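Local coordinates for protein B-agarase (Saccharophagus degradans, PDB 4BQ2) that hydrolyses the beta-linkages of agarose as an exo-acting beta-agarase of glycoside hydrolase family 50, probably trimming its polysaccharide substrate from the chain ends, at residues A[671-674]-A[675-678]; A[683-686]-A[687-691]; A[720-723]-A[724-728]. All blocks are in the same frame, centred on the assembly; numbering follows the deposited sequence.

Contact 1 (A[671-674]-A[675-678])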
ATOM      1  N   ALA A 671       8.082   2.202 -16.246  1.00 15.43           N
ATOM      2  CA  ALA A 671       8.971   3.141 -16.961  1.00 14.81           C
ATOM      3  C   ALA A 671       8.209   4.322 -17.516  1.00 16.24           C
ATOM      4  O   ALA A 671       8.817   5.339 -17.850  1.00 16.32           O
ATOM      5  CB  ALA A 671       9.680   2.423 -18.092  1.00 14.15           C
ATOM      6  N   SER A 672       6.879   4.183 -17.609  1.00 15.93           N
ATOM      7  CA  SER A 672       6.010   5.130 -18.321  1.00 16.19           C
ATOM      8  C   SER A 672       4.580   4.719 -18.130  1.00 18.22           C
ATOM      9  O   SER A 672       4.320   3.568 -17.664  1.00 17.49           O
ATOM     10  CB  SER A 672       6.322   5.120 -19.835  1.00 17.00           C
ATOM     11  OG  SER A 672       5.844   3.947 -20.465  1.00 17.22           O
ATOM     12  N   GLN A 673       3.639   5.595 -18.527  1.00 17.29           N
ATOM     13  CA  GLN A 673       2.216   5.236 -18.413  1.00 17.10           C
ATOM     14  C   GLN A 673       1.907   3.991 -19.222  1.00 16.58           C
ATOM     15  O   GLN A 673       1.156   3.126 -18.758  1.00 18.40           O
ATOM     16  CB  GLN A 673       1.292   6.404 -18.865  1.00 17.03           C
ATOM     17  CG  GLN A 673       1.346   7.613 -17.933  1.00 16.38           C
ATOM     18  CD  GLN A 673       1.092   7.232 -16.511  1.00 16.23           C
ATOM     19  OE1 GLN A 673       1.839   7.630 -15.575  1.00 18.57           O
ATOM     20  NE2 GLN A 673       0.078   6.418 -16.316  1.00 15.35           N
ATOM     21  N   ALA A 674       2.481   3.876 -20.427  1.00 16.48           N
ATOM     22  CA  ALA A 674       2.266   2.656 -21.240  1.00 16.24           C
ATOM     23  C   ALA A 674       2.803   1.409 -20.560  1.00 16.39           C
ATOM     24  O   ALA A 674       2.174   0.337 -20.592  1.00 14.99           O
ATOM     25  CB  ALA A 674       2.862   2.776 -22.639  1.00 16.20           C
ATOM     26  N   ASP A 675       3.991   1.533 -19.980  1.00 18.49           N
ATOM     27  CA  ASP A 675       4.554   0.403 -19.228  1.00 17.87           C
ATOM     28  C   ASP A 675       3.673   0.086 -17.998  1.00 17.00           C
ATOM     29  O   ASP A 675       3.537  -1.083 -17.627  1.00 16.64           O
ATOM     30  CB  ASP A 675       5.999   0.728 -18.850  1.00 18.32           C
ATOM     31  CG  ASP A 675       6.775  -0.491 -18.291  1.00 19.19           C
ATOM     32  OD1 ASP A 675       6.609  -1.606 -18.788  1.00 19.84           O
ATOM     33  OD2 ASP A 675       7.560  -0.313 -17.342  1.00 19.73           O
ATOM     34  N   ARG A 676       3.072   1.102 -17.369  1.00 15.99           N
ATOM     35  CA  ARG A 676       2.132   0.854 -16.260  1.00 16.08           C
ATOM     36  C   ARG A 676       1.033  -0.068 -16.746  1.00 15.65           C
ATOM     37  O   ARG A 676       0.678  -1.043 -16.047  1.00 13.52           O
ATOM     38  CB  ARG A 676       1.435   2.126 -15.754  1.00 17.83           C
ATOM     39  CG  ARG A 676       2.197   3.035 -14.817  1.00 19.16           C
ATOM     40  CD  ARG A 676       1.235   4.190 -14.493  1.00 19.19           C
ATOM     41  NE  ARG A 676       0.364   3.982 -13.331  1.00 16.58           N
ATOM     42  CZ  ARG A 676      -0.789   4.614 -13.097  1.00 16.24           C
ATOM     43  NH1 ARG A 676      -1.265   5.516 -13.961  1.00 15.88           N
ATOM     44  NH2 ARG A 676      -1.449   4.397 -11.953  1.00 15.09           N
ATOM     45  N   GLY A 677       0.519   0.231 -17.948  1.00 14.92           N
ATOM     46  CA  GLY A 677      -0.550  -0.580 -18.560  1.00 15.31           C
ATOM     47  C   GLY A 677      -0.123  -2.015 -18.847  1.00 16.72           C
ATOM     48  O   GLY A 677      -0.849  -2.993 -18.533  1.00 15.26           O
ATOM     49  N   GLU A 678       1.067  -2.171 -19.430  1.00 16.21           N
ATOM     50  CA  GLU A 678       1.624  -3.530 -19.605  1.00 18.03           C
ATOM     51  C   GLU A 678       1.786  -4.321 -18.308  1.00 16.59           C
ATOM     52  O   GLU A 678       1.386  -5.479 -18.225  1.00 16.56           O
ATOM     53  CB  GLU A 678       2.961  -3.451 -20.349  1.00 22.07           C
ATOM     54  CG  GLU A 678       2.760  -3.033 -21.809  1.00 27.54           C
ATOM     55  CD  GLU A 678       1.905  -4.023 -22.598  1.00 34.60           C
ATOM     56  OE1 GLU A 678       2.018  -5.248 -22.349  1.00 38.37           O
ATOM     57  OE2 GLU A 678       1.104  -3.596 -23.476  1.00 40.89           O
TER
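Ser672 and Asp675 fasten the start of helix 673-688. Ser672 is the N-cap: its OG, held between backbone N and carbonyl carbon (chi1 73°), accepts from Asp675 N at 3.1 Å in a nearly straight bond (168°). A small hydroxyl suits this place, where the first-turn N-H groups lack helical acceptors. Asp675 CG, anti to the backbone N, carries OD2 back to Ala671 N, whose N-H it takes at 2.8 Å through its anti lone pair; OD2 also bonds Ser83, in the loop joining strands 70-79 and 84-92 of the N-terminal beta module. A carboxylate in the first turn would probably be favoured by the partial positive charge at the helix N terminus.

Regular backbone bonds then begin with Arg676 N to Ser672 O at 2.8 Å, followed by Gly677 N to Gln673 O.

Among the longer side chains, Gln673 and Arg676 run side by side, pointing the same way, with amide and guanidinium planes 71° apart. The Arg676 guanidinium donates to Ile655 O and Gly719 O and makes a cation-pi contact with Tyr728. The helix thus starts between the loop after strand 648-652 and helix 729-739, whose Glu730 and Met731 touch Gln673 and Arg676.

Contact 2 (A[683-686]-A[687-691])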
ATOM      1  N   TYR A 683       0.171  -8.461 -14.097  1.00 16.31           N
ATOM      2  CA  TYR A 683      -0.330  -8.766 -12.787  1.00 16.21           C
ATOM      3  C   TYR A 683      -1.671  -9.499 -12.845  1.00 15.39           C
ATOM      4  O   TYR A 683      -1.846 -10.542 -12.207  1.00 15.11           O
ATOM      5  CB  TYR A 683      -0.500  -7.489 -11.942  1.00 14.09           C
ATOM      6  CG  TYR A 683      -0.755  -7.766 -10.487  1.00 14.31           C
ATOM      7  CD1 TYR A 683      -2.048  -8.135 -10.017  1.00 14.07           C
ATOM      8  CD2 TYR A 683       0.264  -7.640  -9.560  1.00 13.59           C
ATOM      9  CE1 TYR A 683      -2.272  -8.396  -8.659  1.00 13.77           C
ATOM     10  CE2 TYR A 683       0.037  -7.873  -8.221  1.00 13.92           C
ATOM     11  CZ  TYR A 683      -1.237  -8.273  -7.776  1.00 14.36           C
ATOM     12  OH  TYR A 683      -1.465  -8.490  -6.416  1.00 15.39           O
ATOM     13  N   MET A 684      -2.645  -8.908 -13.535  1.00 16.96           N
ATOM     14  CA  MET A 684      -3.961  -9.537 -13.648  1.00 16.96           C
ATOM     15  C   MET A 684      -3.936 -10.925 -14.311  1.00 18.39           C
ATOM     16  O   MET A 684      -4.709 -11.813 -13.916  1.00 18.13           O
ATOM     17  CB  MET A 684      -4.941  -8.604 -14.360  1.00 17.38           C
ATOM     18  CG  MET A 684      -5.389  -7.419 -13.493  1.00 17.44           C
ATOM     19  SD  MET A 684      -6.092  -7.838 -11.880  1.00 18.37           S
ATOM     20  CE  MET A 684      -7.529  -8.796 -12.392  1.00 18.03           C
ATOM     21  N   GLN A 685      -3.054 -11.133 -15.290  1.00 18.25           N
ATOM     22  CA  GLN A 685      -2.894 -12.476 -15.880  1.00 19.40           C
ATOM     23  C   GLN A 685      -2.516 -13.474 -14.821  1.00 18.08           C
ATOM     24  O   GLN A 685      -2.995 -14.617 -14.831  1.00 17.48           O
ATOM     25  CB  GLN A 685      -1.834 -12.538 -16.999  1.00 20.06           C
ATOM     26  CG  GLN A 685      -1.879 -13.846 -17.820  1.00 22.75           C
ATOM     27  CD  GLN A 685      -3.214 -14.015 -18.528  1.00 23.38           C
ATOM     28  OE1 GLN A 685      -3.713 -13.076 -19.123  1.00 26.69           O
ATOM     29  NE2 GLN A 685      -3.829 -15.179 -18.409  1.00 23.93           N
ATOM     30  N   SER A 686      -1.628 -13.052 -13.923  1.00 18.40           N
ATOM     31  CA  SER A 686      -1.175 -13.886 -12.828  1.00 20.07           C
ATOM     32  C   SER A 686      -2.339 -14.262 -11.882  1.00 19.26           C
ATOM     33  O   SER A 686      -2.424 -15.409 -11.383  1.00 17.71           O
ATOM     34  CB  SER A 686      -0.081 -13.124 -12.053  1.00 22.75           C
ATOM     35  OG  SER A 686       0.601 -13.982 -11.185  1.00 26.87           O
ATOM     36  N   VAL A 687      -3.202 -13.288 -11.587  1.00 17.24           N
ATOM     37  CA  VAL A 687      -4.392 -13.569 -10.779  1.00 16.81           C
ATOM     38  C   VAL A 687      -5.342 -14.522 -11.500  1.00 17.56           C
ATOM     39  O   VAL A 687      -5.814 -15.510 -10.913  1.00 16.88           O
ATOM     40  CB  VAL A 687      -5.134 -12.282 -10.366  1.00 17.10           C
ATOM     41  CG1 VAL A 687      -6.286 -12.626  -9.427  1.00 16.41           C
ATOM     42  CG2 VAL A 687      -4.157 -11.321  -9.672  1.00 16.81           C
ATOM     43  N   ILE A 688      -5.649 -14.190 -12.751  1.00 16.65           N
ATOM     44  CA  ILE A 688      -6.532 -14.986 -13.582  1.00 18.46           C
ATOM     45  C   ILE A 688      -6.048 -16.448 -13.645  1.00 19.08           C
ATOM     46  O   ILE A 688      -6.851 -17.374 -13.490  1.00 17.64           O
ATOM     47  CB  ILE A 688      -6.661 -14.353 -14.976  1.00 18.08           C
ATOM     48  CG1 ILE A 688      -7.468 -13.049 -14.885  1.00 19.03           C
ATOM     49  CG2 ILE A 688      -7.335 -15.288 -15.958  1.00 18.46           C
ATOM     50  CD1 ILE A 688      -7.328 -12.172 -16.108  1.00 19.81           C
ATOM     51  N   ASP A 689      -4.737 -16.641 -13.797  1.00 19.91           N
ATOM     52  CA  ASP A 689      -4.151 -17.985 -13.853  1.00 21.24           C
ATOM     53  C   ASP A 689      -4.109 -18.779 -12.530  1.00 21.98           C
ATOM     54  O   ASP A 689      -3.738 -19.947 -12.547  1.00 20.30           O
ATOM     55  CB  ASP A 689      -2.705 -17.927 -14.396  1.00 22.34           C
ATOM     56  CG  ASP A 689      -2.633 -17.490 -15.859  1.00 24.54           C
ATOM     57  OD1 ASP A 689      -3.681 -17.398 -16.512  1.00 26.68           O
ATOM     58  OD2 ASP A 689      -1.513 -17.218 -16.345  1.00 26.42           O
ATOM     59  N   ASN A 690      -4.350 -18.124 -11.394  1.00 20.38           N
ATOM     60  CA  ASN A 690      -4.252 -18.801 -10.116  1.00 19.02           C
ATOM     61  C   ASN A 690      -5.665 -19.308  -9.741  1.00 18.40           C
ATOM     62  O   ASN A 690      -6.581 -18.510  -9.596  1.00 17.93           O
ATOM     63  CB  ASN A 690      -3.660 -17.857  -9.052  1.00 18.86           C
ATOM     64  CG  ASN A 690      -3.414 -18.568  -7.739  1.00 18.83           C
ATOM     65  OD1 ASN A 690      -4.327 -19.214  -7.224  1.00 18.86           O
ATOM     66  ND2 ASN A 690      -2.181 -18.493  -7.205  1.00 17.90           N
ATOM     67  N   PRO A 691      -5.847 -20.637  -9.621  1.00 17.79           N
ATOM     68  CA  PRO A 691      -7.190 -21.192  -9.410  1.00 17.20           C
ATOM     69  C   PRO A 691      -7.828 -20.834  -8.061  1.00 17.00           C
ATOM     70  O   PRO A 691      -9.022 -21.053  -7.892  1.00 18.60           O
ATOM     71  CB  PRO A 691      -6.969 -22.713  -9.523  1.00 17.55           C
ATOM     72  CG  PRO A 691      -5.522 -22.928  -9.257  1.00 17.88           C
ATOM     73  CD  PRO A 691      -4.810 -21.683  -9.713  1.00 17.45           C
TER
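Gln685 and Asp689 meet near the C-terminal end of helix 673-688, which links the parallel, neighbouring strands 648-652 and 693-699 in a beta-alpha-beta crossover of the (beta/alpha)8 barrel expected for this family.

From CB, which points away from the following residues, the chain of Gln685 sets out with CG anti to the backbone N (chi1 -167°). CG passes 3.7 Å from Asp689 OD2. A bend at chi2 (61°) then swings the amide back over the next turn, and NE2 donates to Asp689 OD1 at 2.9 Å. NE2 meets OD1 on its syn side, though 32° out of the carboxylate plane, and the N-H...O line is itself bent. A glutamine serves well here because its N-H groups divide between two acids, Asp689 and Glu745, while OE1 has a weak bond from Lys741. In the backbone of the same pair, Asp689 N bonds Gln685 O, so the two residues are joined twice.

Beyond, Asn690 makes an Asx turn, OD1 receiving Tyr692 N, and Arg746 reaches the carbonyls of Ile688 and Asn690. The buried face carries apolar chains: Met684 and Val687 pack on strand 693-699, and Ile688 against helices 729-739 and 742-746. Ser686 OG accepts from Leu633 N. Tyr683, its ring stacked with Phe653 and its OH bonded to Ser628 O, lies aslant Val687, and branched Val687 brings CG2 to 3.6 Å from Tyr683 CE1.

Contact 3 (A[720-723]-A[724-728])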
ATOM      1  N   PHE A 720      -6.268   5.452 -11.458  1.00 14.26           N
ATOM      2  CA  PHE A 720      -6.807   5.385 -12.827  1.00 14.12           C
ATOM      3  C   PHE A 720      -7.134   6.792 -13.349  1.00 13.38           C
ATOM      4  O   PHE A 720      -7.230   6.995 -14.547  1.00 13.79           O
ATOM      5  CB  PHE A 720      -8.042   4.459 -12.887  1.00 14.35           C
ATOM      6  CG  PHE A 720      -7.704   3.053 -13.287  1.00 13.73           C
ATOM      7  CD1 PHE A 720      -6.830   2.289 -12.522  1.00 14.35           C
ATOM      8  CD2 PHE A 720      -8.226   2.510 -14.467  1.00 13.82           C
ATOM      9  CE1 PHE A 720      -6.519   0.977 -12.902  1.00 14.50           C
ATOM     10  CE2 PHE A 720      -7.905   1.216 -14.851  1.00 14.22           C
ATOM     11  CZ  PHE A 720      -7.046   0.441 -14.075  1.00 13.97           C
ATOM     12  N   VAL A 721      -7.277   7.749 -12.446  1.00 13.93           N
ATOM     13  CA  VAL A 721      -7.439   9.171 -12.852  1.00 14.57           C
ATOM     14  C   VAL A 721      -6.440  10.016 -12.107  1.00 15.08           C
ATOM     15  O   VAL A 721      -6.026   9.654 -11.002  1.00 14.94           O
ATOM     16  CB  VAL A 721      -8.881   9.712 -12.600  1.00 14.85           C
ATOM     17  CG1 VAL A 721      -9.932   8.883 -13.367  1.00 15.55           C
ATOM     18  CG2 VAL A 721      -9.237   9.779 -11.106  1.00 13.86           C
ATOM     19  N   ASP A 722      -6.089  11.175 -12.673  1.00 14.56           N
ATOM     20  CA  ASP A 722      -5.180  12.086 -11.990  1.00 15.35           C
ATOM     21  C   ASP A 722      -5.928  13.134 -11.122  1.00 15.20           C
ATOM     22  O   ASP A 722      -7.149  13.015 -10.910  1.00 14.56           O
ATOM     23  CB  ASP A 722      -4.204  12.686 -13.026  1.00 15.20           C
ATOM     24  CG  ASP A 722      -4.827  13.750 -13.908  1.00 16.31           C
ATOM     25  OD1 ASP A 722      -6.037  14.109 -13.761  1.00 14.89           O
ATOM     26  OD2 ASP A 722      -4.046  14.280 -14.763  1.00 16.07           O
ATOM     27  N   VAL A 723      -5.212  14.132 -10.596  1.00 14.43           N
ATOM     28  CA  VAL A 723      -5.810  15.126  -9.678  1.00 14.17           C
ATOM     29  C   VAL A 723      -6.899  15.979 -10.354  1.00 14.44           C
ATOM     30  O   VAL A 723      -7.761  16.550  -9.674  1.00 14.64           O
ATOM     31  CB  VAL A 723      -4.710  16.018  -9.036  1.00 14.66           C
ATOM     32  CG1 VAL A 723      -4.099  16.919 -10.087  1.00 13.54           C
ATOM     33  CG2 VAL A 723      -5.240  16.830  -7.855  1.00 13.96           C
ATOM     34  N   THR A 724      -6.867  16.070 -11.683  1.00 14.95           N
ATOM     35  CA  THR A 724      -7.885  16.799 -12.441  1.00 16.23           C
ATOM     36  C   THR A 724      -9.110  15.941 -12.824  1.00 16.56           C
ATOM     37  O   THR A 724      -9.992  16.389 -13.612  1.00 16.02           O
ATOM     38  CB  THR A 724      -7.286  17.429 -13.710  1.00 17.99           C
ATOM     39  OG1 THR A 724      -6.984  16.405 -14.653  1.00 16.52           O
ATOM     40  CG2 THR A 724      -6.005  18.207 -13.382  1.00 17.49           C
ATOM     41  N   ASP A 725      -9.146  14.713 -12.289  1.00 14.74           N
ATOM     42  CA  ASP A 725     -10.198  13.730 -12.621  1.00 15.29           C
ATOM     43  C   ASP A 725     -10.126  13.292 -14.086  1.00 15.43           C
ATOM     44  O   ASP A 725     -11.144  13.005 -14.717  1.00 15.96           O
ATOM     45  CB  ASP A 725     -11.583  14.282 -12.269  1.00 14.51           C
ATOM     46  CG  ASP A 725     -12.657  13.239 -12.363  1.00 15.51           C
ATOM     47  OD1 ASP A 725     -12.442  12.094 -11.871  1.00 15.20           O
ATOM     48  OD2 ASP A 725     -13.710  13.582 -12.949  1.00 16.28           O
ATOM     49  N   THR A 726      -8.922  13.274 -14.645  1.00 15.82           N
ATOM     50  CA  THR A 726      -8.753  12.846 -16.044  1.00 16.79           C
ATOM     51  C   THR A 726      -8.175  11.443 -16.052  1.00 16.15           C
ATOM     52  O   THR A 726      -7.126  11.210 -15.439  1.00 15.08           O
ATOM     53  CB  THR A 726      -7.807  13.788 -16.842  1.00 18.82           C
ATOM     54  OG1 THR A 726      -8.350  15.120 -16.807  1.00 18.30           O
ATOM     55  CG2 THR A 726      -7.701  13.359 -18.322  1.00 19.92           C
ATOM     56  N   PRO A 727      -8.822  10.523 -16.778  1.00 14.94           N
ATOM     57  CA  PRO A 727      -8.324   9.145 -16.761  1.00 14.72           C
ATOM     58  C   PRO A 727      -6.967   9.013 -17.424  1.00 14.79           C
ATOM     59  O   PRO A 727      -6.710   9.676 -18.421  1.00 13.90           O
ATOM     60  CB  PRO A 727      -9.335   8.405 -17.615  1.00 14.80           C
ATOM     61  CG  PRO A 727     -10.608   9.173 -17.388  1.00 15.55           C
ATOM     62  CD  PRO A 727     -10.150  10.614 -17.406  1.00 15.07           C
ATOM     63  N   TYR A 728      -6.115   8.141 -16.878  1.00 14.88           N
ATOM     64  CA  TYR A 728      -4.952   7.680 -17.635  1.00 14.90           C
ATOM     65  C   TYR A 728      -5.468   6.696 -18.641  1.00 15.88           C
ATOM     66  O   TYR A 728      -5.862   5.590 -18.262  1.00 15.81           O
ATOM     67  CB  TYR A 728      -3.981   6.964 -16.715  1.00 14.88           C
ATOM     68  CG  TYR A 728      -3.341   7.874 -15.698  1.00 14.34           C
ATOM     69  CD1 TYR A 728      -2.234   8.655 -16.055  1.00 14.90           C
ATOM     70  CD2 TYR A 728      -3.849   7.989 -14.401  1.00 14.56           C
ATOM     71  CE1 TYR A 728      -1.620   9.488 -15.122  1.00 15.24           C
ATOM     72  CE2 TYR A 728      -3.244   8.835 -13.461  1.00 15.36           C
ATOM     73  CZ  TYR A 728      -2.125   9.579 -13.844  1.00 14.80           C
ATOM     74  OH  TYR A 728      -1.489  10.423 -12.972  1.00 15.02           O
TER
HETATM   75  O   HOH W   1      -5.283  15.960 -16.879  1.00 30.69           O
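Asp722 OD1 gathers three donors from the residues just after it. Thr724 OG1 is at 2.6 Å and uses the syn lone pair of Asp722 OD1; Thr724 N (3.0 Å) and Thr726 N (3.1 Å) reach Asp722 OD1 from opposite faces of the carboxylate, each well out of its plane. The bond from Thr724 N closes an Asx turn. Aspartate suits the place because a short side chain with CG between backbone N and carbonyl carbon (chi1 75°) can bend over its own turn, and threonine adds a hydroxyl to its amide.

The backbone makes the frame. A type I turn runs from Asp722 to Asp725, with Asp725 N on Asp722 O at 3.0 Å. Behind it a single antiparallel bridge pairs Val721 with Pro727; this is a non-hydrogen-bonded pair, so proline, which has no N-H, forfeits no bond of this bridge. The bonds Asp722 N to Thr726 O and Tyr728 N to Phe720 O, the latter 2.8 Å long, flank it.

Farther out, Tyr728 OH sits 3.5 Å from Asp722 CB and bonds Asp703, while its ring meets His660 edge-to-face. Asp725 forms salt bridges with Arg406 and Lys386, pinning the turn to helices 394-410 and 378-387. His660 NE2 bonds Asp722 OD2, and a water bridges Asp722 OD2 and Thr724 OG1.

With both oxygens engaged, the carboxylate's rotation is fixed, and one acidic side chain acts as the internal clasp of the whole turn.

How the contacts relate
Along the chain the three contacts follow in series, none nested or crossed. Contact 1 caps the start of helix 673-688 and contact 2 lies near its C-terminal end; their centres lie 19 Å apart, without touching. The chain then passes through strand 693-699 and a long loop, near whose end contact 3 folds a tight turn just before helix 729-739. There the path returns to contact 1: Tyr728 lies against Gln673 and Arg676. Contact 2 stays apart from contact 3, with nearest atoms about 8 Å away, though residues of both pack on helix 729-739. Together they tie helix 673-688 to helix 729-739, strand 693-699 and the N-terminal beta module; contact 3 adds helices 378-387 and 394-410.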